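PDB 3DRF: oligopeptide-binding protein oppA from Lactococcus lactis, which captures oligopeptides in a voluminous, closing cavity as the receptor of the OppABCDF ABC transporter, which takes them up for growth in milk. Local coordinates for residues S210-T214 with T215-L219; A195-Q198 with Y199-V203; K46-L50 with S51-N55. All coordinates share one frame; numbering follows the deposited sequence. Where two conformers were deposited one is given.

All three contacts are local turns, and they touch one another on one side of the chain's centre. Interaction 3 is the buried one, its centre about 12 Å from that of the chain, and joins leucine packing to an amide that holds its own loop; its last residue, Asn55, reaches the bound peptide. Interaction 1 lies at the surface and depends mainly on backbone carbonyls gripped by N-H groups and a threonine hydroxyl. Interaction 2, partly buried, adds a CH-pi contact and a lysine-glutamine bond to a short helix. Residues 210-219 bridge the other two: Lys213 and Lys217 bond to Tyr199, while Thr214 and Thr215 bond to Trp49.

Interaction 1. Residues S210-T214 with T215-L219; sequences SSPKT and TTKPL
Thr215 turns its hydroxyl back onto the chain, OG1 donating to Ser211 O at 2.8 Å. With chi1 at 57°, OG1 sits between the backbone N and the carbonyl carbon of its own residue, which directs it at Ser211, while CG2 lies beside the backbone N. The hydroxyl arrives above the Ser211 carbonyl plane, and Thr214 N reaches the same oxygen from the opposite face, so two donors grip it. Ser211 OG accepts from Lys213 N at 3.0 Å, an ST turn leading into the 3-10 segment 212-214. Pro212 O is gripped in the same two-faced way: Thr215 N comes from one face in a nearly straight bond (167°), Lys217 N from the other at 2.8 Å, and Thr216 N adds a weak bond. This tight turn belongs to the loop between helix 197-200 and strand 224-230 of the solute-binding protein. The Lys217 chain, bent at chi3 (-68°), brings CE to 3.6 Å from Pro212 CB, and Thr216 OG1 touches the same carbon. Beyond the turn, Pro218 CA makes a CA-H...O contact with Lys213 O at 3.3 Å, and a water links that oxygen to Leu219 N. Lys213 leads its side chain elsewhere, its NZ bonding to Tyr199 O, whereas Thr214 OG1 is held by Leu208 O.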
loop_
_atom_site.group_PDB
_atom_site.type_symbol
_atom_site.label_atom_id
_atom_site.label_comp_id
_atom_site.label_asym_id
_atom_site.label_seq_id
_atom_site.Cartn_x
_atom_site.Cartn_y
_atom_site.Cartn_z
ATOM N N SER A 210 3.487 16.896 11.116
ATOM C CA SER A 210 4.867 17.317 11.400
ATOM C C SER A 210 5.138 17.556 12.889
ATOM O O SER A 210 6.230 17.994 13.263
ATOM C CB SER A 210 5.205 18.587 10.616
ATOM O OG SER A 210 4.379 19.664 11.019
ATOM N N SER A 211 4.153 17.299 13.725
ATOM C CA SER A 211 4.346 17.472 15.162
ATOM C C SER A 211 5.291 16.376 15.738
ATOM O O SER A 211 5.218 15.250 15.333
ATOM C CB SER A 211 2.970 17.367 15.888
ATOM O OG SER A 211 3.132 17.339 17.332
ATOM N N PRO A 212 6.102 16.711 16.749
ATOM C CA PRO A 212 6.866 15.664 17.444
ATOM C C PRO A 212 5.916 14.567 17.979
ATOM O O PRO A 212 6.259 13.446 18.029
ATOM C CB PRO A 212 7.511 16.426 18.619
ATOM C CG PRO A 212 7.695 17.846 18.093
ATOM C CD PRO A 212 6.438 18.073 17.250
ATOM N N LYS A 213 4.675 14.929 18.297
ATOM C CA LYS A 213 3.768 13.975 18.919
ATOM C C LYS A 213 3.277 12.858 17.972
ATOM O O LYS A 213 2.701 11.929 18.406
ATOM C CB LYS A 213 2.567 14.742 19.489
ATOM C CG LYS A 213 2.914 15.583 20.770
ATOM C CD LYS A 213 1.635 16.174 21.441
ATOM C CE LYS A 213 2.004 16.692 22.756
ATOM N NZ LYS A 213 0.673 17.039 23.377
ATOM N N THR A 214 3.537 12.973 16.674
ATOM C CA THR A 214 3.204 11.874 15.729
ATOM C C THR A 214 4.433 11.343 15.006
ATOM O O THR A 214 4.303 10.568 14.135
ATOM C CB THR A 214 2.163 12.317 14.644
ATOM O OG1 THR A 214 2.783 13.237 13.723
ATOM C CG2 THR A 214 0.832 12.884 15.301
ATOM N N THR A 215 5.616 11.790 15.404
ATOM C CA THR A 215 6.885 11.493 14.651
ATOM C C THR A 215 7.968 10.960 15.605
ATOM O O THR A 215 8.257 9.810 15.592
ATOM C CB THR A 215 7.353 12.739 13.846
ATOM O OG1 THR A 215 7.527 13.849 14.746
ATOM C CG2 THR A 215 6.277 13.167 12.808
ATOM N N THR A 216 8.518 11.826 16.443
ATOM C CA THR A 216 9.627 11.465 17.361
ATOM C C THR A 216 9.174 11.105 18.749
ATOM O O THR A 216 9.867 10.405 19.419
ATOM C CB THR A 216 10.621 12.621 17.452
ATOM O OG1 THR A 216 9.887 13.809 17.709
ATOM C CG2 THR A 216 11.413 12.768 16.106
ATOM N N LYS A 217 7.983 11.512 19.127
ATOM C CA LYS A 217 7.513 11.418 20.522
ATOM C C LYS A 217 6.021 11.021 20.579
ATOM O O LYS A 217 5.247 11.707 21.120
ATOM C CB LYS A 217 7.690 12.791 21.268
ATOM C CG LYS A 217 9.191 13.212 21.518
ATOM C CD LYS A 217 9.293 14.455 22.449
ATOM C CE LYS A 217 8.778 15.873 21.922
ATOM N NZ LYS A 217 8.950 17.172 22.746
ATOM N N PRO A 218 5.691 9.877 19.943
ATOM C CA PRO A 218 4.294 9.429 19.924
ATOM C C PRO A 218 3.871 8.675 21.179
ATOM O O PRO A 218 4.717 8.331 21.929
ATOM C CB PRO A 218 4.291 8.472 18.712
ATOM C CG PRO A 218 5.668 7.751 18.858
ATOM C CD PRO A 218 6.602 8.882 19.315
ATOM N N LEU A 219 2.589 8.459 21.389
ATOM C CA LEU A 219 2.087 7.348 22.196
ATOM C C LEU A 219 1.702 6.167 21.296
ATOM O O LEU A 219 1.211 6.343 20.195
ATOM C CB LEU A 219 0.851 7.751 23.041
ATOM C CG LEU A 219 1.043 8.969 23.965
ATOM C CD1 LEU A 219 -0.218 9.180 24.848
ATOM C CD2 LEU A 219 2.301 8.759 24.861
HETATM O O HOH W 1 0.997 9.805 19.244
#

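Interaction 2. Residues A195-Q198 with Y199-V203; sequences APYQ and YLKDV
Lys201 lies across Tyr197 at about a right angle, and the apolar contacts start there: its CB stands over one face of the ring, offset toward the rim, in a CH-pi contact 4.0 Å from the centroid. The first torsion of Tyr197 (173°) sets CG beside the carbonyl carbon, bringing the ring under the lysine one helical turn on. With an alanine at Tyr197, Lys201 would probably lose the ring face beneath its CB and be freer to turn. Pro196 packs on the other residues of the turn, its CG 3.7 Å from Leu200 CD1 and its CB 4.0 Å from Tyr199 CB. Among polar contacts, Lys201 NZ donates to Gln198 OE1 at 2.8 Å, tilted 16° from the amide plane; the lysine runs extended beyond CG, while Gln198 bends at chi2 (-59°) to meet it. Leu200 N bonds to Tyr197 O at 3.2 Å, and more weakly to Pro196 O. Pro196 is the N-cap of this short helix, and a type I turn from Leu200 to Val203 carries the chain on. Helix 197-200 leans on helix 116-127, where Asp118 receives Tyr197 N and Phe121 meets the Tyr197 ring edge-to-face; Tyr199 OH bonds to Lys217 O in the loop leading to strand 224-230.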
loop_
_atom_site.group_PDB
_atom_site.type_symbol
_atom_site.label_atom_id
_atom_site.label_comp_id
_atom_site.label_asym_id
_atom_site.label_seq_id
_atom_site.Cartn_x
_atom_site.Cartn_y
_atom_site.Cartn_z
ATOM N N ALA A 195 -6.085 6.401 17.534
ATOM C CA ALA A 195 -5.208 7.592 17.637
ATOM C C ALA A 195 -5.426 8.213 19.000
ATOM O O ALA A 195 -6.559 8.259 19.458
ATOM C CB ALA A 195 -5.558 8.603 16.508
ATOM N N PRO A 196 -4.359 8.681 19.625
ATOM C CA PRO A 196 -4.458 9.141 21.024
ATOM C C PRO A 196 -5.019 10.588 21.124
ATOM O O PRO A 196 -4.267 11.554 21.227
ATOM C CB PRO A 196 -3.012 9.007 21.516
ATOM C CG PRO A 196 -2.160 9.253 20.227
ATOM C CD PRO A 196 -2.970 8.551 19.153
ATOM N N TYR A 197 -6.347 10.661 21.133
ATOM C CA TYR A 197 -7.031 11.961 21.082
ATOM C C TYR A 197 -6.653 12.919 22.236
ATOM O O TYR A 197 -6.376 14.027 21.994
ATOM C CB TYR A 197 -8.547 11.755 20.992
ATOM C CG TYR A 197 -9.309 13.062 21.099
ATOM C CD1 TYR A 197 -9.342 13.954 20.050
ATOM C CD2 TYR A 197 -9.951 13.407 22.279
ATOM C CE1 TYR A 197 -10.038 15.159 20.177
ATOM C CE2 TYR A 197 -10.662 14.602 22.399
ATOM C CZ TYR A 197 -10.663 15.450 21.345
ATOM O OH TYR A 197 -11.345 16.667 21.405
ATOM N N GLN A 198 -6.610 12.435 23.465
ATOM C CA GLN A 198 -6.263 13.347 24.572
ATOM C C GLN A 198 -4.840 13.888 24.430
ATOM O O GLN A 198 -4.600 14.988 24.782
ATOM C CB GLN A 198 -6.438 12.656 25.942
ATOM C CG GLN A 198 -7.886 12.402 26.365
ATOM C CD GLN A 198 -8.720 13.674 26.451
ATOM O OE1 GLN A 198 -8.260 14.711 26.832
ATOM N NE2 GLN A 198 -9.962 13.558 26.086
ATOM N N TYR A 199 -3.923 13.085 23.904
ATOM C CA TYR A 199 -2.520 13.518 23.675
ATOM C C TYR A 199 -2.365 14.572 22.541
ATOM O O TYR A 199 -1.519 15.395 22.591
ATOM C CB TYR A 199 -1.707 12.275 23.343
ATOM C CG TYR A 199 -0.195 12.445 23.274
ATOM C CD1 TYR A 199 0.545 12.879 24.396
ATOM C CD2 TYR A 199 0.505 12.097 22.132
ATOM C CE1 TYR A 199 1.917 12.971 24.354
ATOM C CE2 TYR A 199 1.886 12.202 22.083
ATOM C CZ TYR A 199 2.565 12.655 23.202
ATOM O OH TYR A 199 3.953 12.782 23.185
ATOM N N LEU A 200 -3.223 14.473 21.546
ATOM C CA LEU A 200 -3.110 15.203 20.284
ATOM C C LEU A 200 -4.119 16.347 20.096
ATOM O O LEU A 200 -4.019 17.076 19.158
ATOM C CB LEU A 200 -3.272 14.193 19.110
ATOM C CG LEU A 200 -2.200 13.066 19.064
ATOM C CD1 LEU A 200 -2.490 12.105 17.858
ATOM C CD2 LEU A 200 -0.782 13.657 18.923
ATOM N N LYS A 201 -5.067 16.477 21.012
ATOM C CA LYS A 201 -6.202 17.390 20.814
ATOM C C LYS A 201 -5.825 18.882 20.834
ATOM O O LYS A 201 -6.571 19.642 20.361
ATOM C CB LYS A 201 -7.313 17.125 21.830
ATOM C CG LYS A 201 -6.890 17.414 23.211
ATOM C CD LYS A 201 -8.093 17.238 24.182
ATOM C CE LYS A 201 -7.683 17.711 25.579
ATOM N NZ LYS A 201 -8.807 17.469 26.531
ATOM N N ASP A 202 -4.654 19.235 21.309
ATOM C CA ASP A 202 -4.235 20.642 21.213
ATOM C C ASP A 202 -3.062 20.828 20.242
ATOM O O ASP A 202 -2.224 21.739 20.411
ATOM C CB ASP A 202 -3.888 21.209 22.581
ATOM C CG ASP A 202 -5.084 21.283 23.522
ATOM O OD1 ASP A 202 -6.239 21.499 23.082
ATOM O OD2 ASP A 202 -4.849 21.137 24.735
ATOM N N VAL A 203 -3.044 19.966 19.238
ATOM C CA VAL A 203 -2.185 20.181 18.076
ATOM C C VAL A 203 -3.098 20.537 16.911
ATOM O O VAL A 203 -4.022 19.857 16.592
ATOM C CB VAL A 203 -1.389 18.869 17.742
ATOM C CG1 VAL A 203 -0.544 19.107 16.482
ATOM C CG2 VAL A 203 -0.491 18.443 18.953
#

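Interaction 3. Residues K46-L50 with S51-N55; sequences KAQWL and SGLSN
Gln48 swings CG directly away from its amide nitrogen (chi1 180°), then bends at chi2 (42°), which lays its side chain against Leu53 and folds the amide back toward its own loop. CG and CD pass obliquely over Leu53 CB, with CG to CB at 3.7 Å. OE1 of the bent amide accepts from Leu50 N at 3.0 Å, in the carbonyl plane and on a lone pair, and NE2 bonds to Thr214 OG1; with both ends held, the amide's rotation is fixed. Leu50 and Leu53 have near-identical torsions and lie side by side, pointing the same way, their CD1 atoms 3.9 Å apart. A short 3-10 segment, residues 51-53, follows Leu50 in the buried loop joining strand 34-40 to helix 57-62; Leu53 N donates to Leu50 O at 3.1 Å, and Ser54 N to Ser51 O. Ser54 rests its CB 3.6 Å from Leu50 O, and its OG is hydrogen-bonded to Gln69 OE1 and to a water that bridges to Lys46 O. Just beyond, Asn55 forms backbone hydrogen bonds with the bound peptide, and its side chain bonds to Tyr491 and Asp134.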
loop_
_atom_site.group_PDB
_atom_site.type_symbol
_atom_site.label_atom_id
_atom_site.label_comp_id
_atom_site.label_asym_id
_atom_site.label_seq_id
_atom_site.Cartn_x
_atom_site.Cartn_y
_atom_site.Cartn_z
ATOM N N LYS A 46 10.372 8.000 7.051
ATOM C CA LYS A 46 9.374 9.055 7.320
ATOM C C LYS A 46 8.544 8.566 8.497
ATOM O O LYS A 46 7.561 7.898 8.352
ATOM C CB LYS A 46 8.488 9.300 6.101
ATOM C CG LYS A 46 9.210 9.946 4.988
ATOM C CD LYS A 46 8.272 10.142 3.830
ATOM C CE LYS A 46 6.938 10.911 4.194
ATOM N NZ LYS A 46 7.212 12.230 4.624
ATOM N N ALA A 47 8.995 8.901 9.693
ATOM C CA ALA A 47 8.261 8.515 10.918
ATOM C C ALA A 47 6.893 9.210 10.954
ATOM O O ALA A 47 6.815 10.358 10.905
ATOM C CB ALA A 47 9.021 8.875 12.189
ATOM N N GLN A 48 5.861 8.393 10.983
ATOM C CA GLN A 48 4.449 8.878 11.137
ATOM C C GLN A 48 3.668 7.761 11.800
ATOM O O GLN A 48 3.408 6.746 11.215
ATOM C CB GLN A 48 3.834 9.245 9.772
ATOM C CG GLN A 48 2.353 9.749 9.901
ATOM C CD GLN A 48 2.178 10.699 11.105
ATOM O OE1 GLN A 48 1.553 10.381 12.047
ATOM N NE2 GLN A 48 2.732 11.890 10.988
ATOM N N TRP A 49 3.332 7.974 13.065
ATOM C CA TRP A 49 2.746 6.895 13.872
ATOM C C TRP A 49 1.239 6.758 13.722
ATOM O O TRP A 49 0.661 5.807 14.155
ATOM C CB TRP A 49 3.157 7.103 15.371
ATOM C CG TRP A 49 4.694 6.898 15.557
ATOM C CD1 TRP A 49 5.647 7.838 15.440
ATOM C CD2 TRP A 49 5.360 5.655 15.811
ATOM N NE1 TRP A 49 6.881 7.260 15.640
ATOM C CE2 TRP A 49 6.728 5.926 15.880
ATOM C CE3 TRP A 49 4.916 4.323 16.019
ATOM C CZ2 TRP A 49 7.692 4.926 16.154
ATOM C CZ3 TRP A 49 5.877 3.333 16.251
ATOM C CH2 TRP A 49 7.258 3.652 16.313
ATOM N N LEU A 50 0.640 7.739 13.055
ATOM C CA LEU A 50 -0.820 7.693 12.751
ATOM C C LEU A 50 -1.036 7.107 11.365
ATOM O O LEU A 50 -0.573 7.602 10.401
ATOM C CB LEU A 50 -1.447 9.111 12.794
ATOM C CG LEU A 50 -1.342 9.894 14.123
ATOM C CD1 LEU A 50 -2.127 11.197 13.999
ATOM C CD2 LEU A 50 -1.872 9.049 15.348
ATOM N N SER A 51 -1.730 5.954 11.381
ATOM C CA SER A 51 -1.995 5.231 10.130
ATOM C C SER A 51 -2.586 6.130 9.056
ATOM O O SER A 51 -2.156 6.098 7.902
ATOM C CB SER A 51 -2.926 4.045 10.395
ATOM O OG SER A 51 -3.124 3.244 9.251
ATOM N N GLY A 52 -3.552 6.960 9.420
ATOM C CA GLY A 52 -4.276 7.757 8.447
ATOM C C GLY A 52 -3.378 8.729 7.708
ATOM O O GLY A 52 -3.683 9.145 6.590
ATOM N N LEU A 53 -2.269 9.149 8.316
ATOM C CA LEU A 53 -1.387 10.154 7.714
ATOM C C LEU A 53 -0.108 9.553 7.073
ATOM O O LEU A 53 0.722 10.268 6.612
ATOM C CB LEU A 53 -0.940 11.150 8.806
ATOM C CG LEU A 53 -2.117 11.834 9.586
ATOM C CD1 LEU A 53 -1.574 12.949 10.530
ATOM C CD2 LEU A 53 -3.189 12.452 8.630
ATOM N N SER A 54 0.040 8.241 7.132
ATOM C CA SER A 54 1.246 7.547 6.651
ATOM C C SER A 54 0.891 6.753 5.403
ATOM O O SER A 54 0.012 5.984 5.442
ATOM C CB SER A 54 1.686 6.594 7.773
ATOM O OG SER A 54 2.782 5.772 7.341
ATOM N N ASN A 55 1.640 6.936 4.327
ATOM C CA ASN A 55 1.333 6.287 3.039
ATOM C C ASN A 55 2.245 5.129 2.646
ATOM O O ASN A 55 1.892 4.414 1.788
ATOM C CB ASN A 55 1.365 7.322 1.911
ATOM C CG ASN A 55 0.303 8.407 2.059
ATOM O OD1 ASN A 55 -0.818 8.162 2.333
ATOM N ND2 ASN A 55 0.698 9.594 1.802
HETATM O O HOH W 2 5.150 7.248 7.057
HETATM O O HOH W 3 -2.611 4.933 14.048
#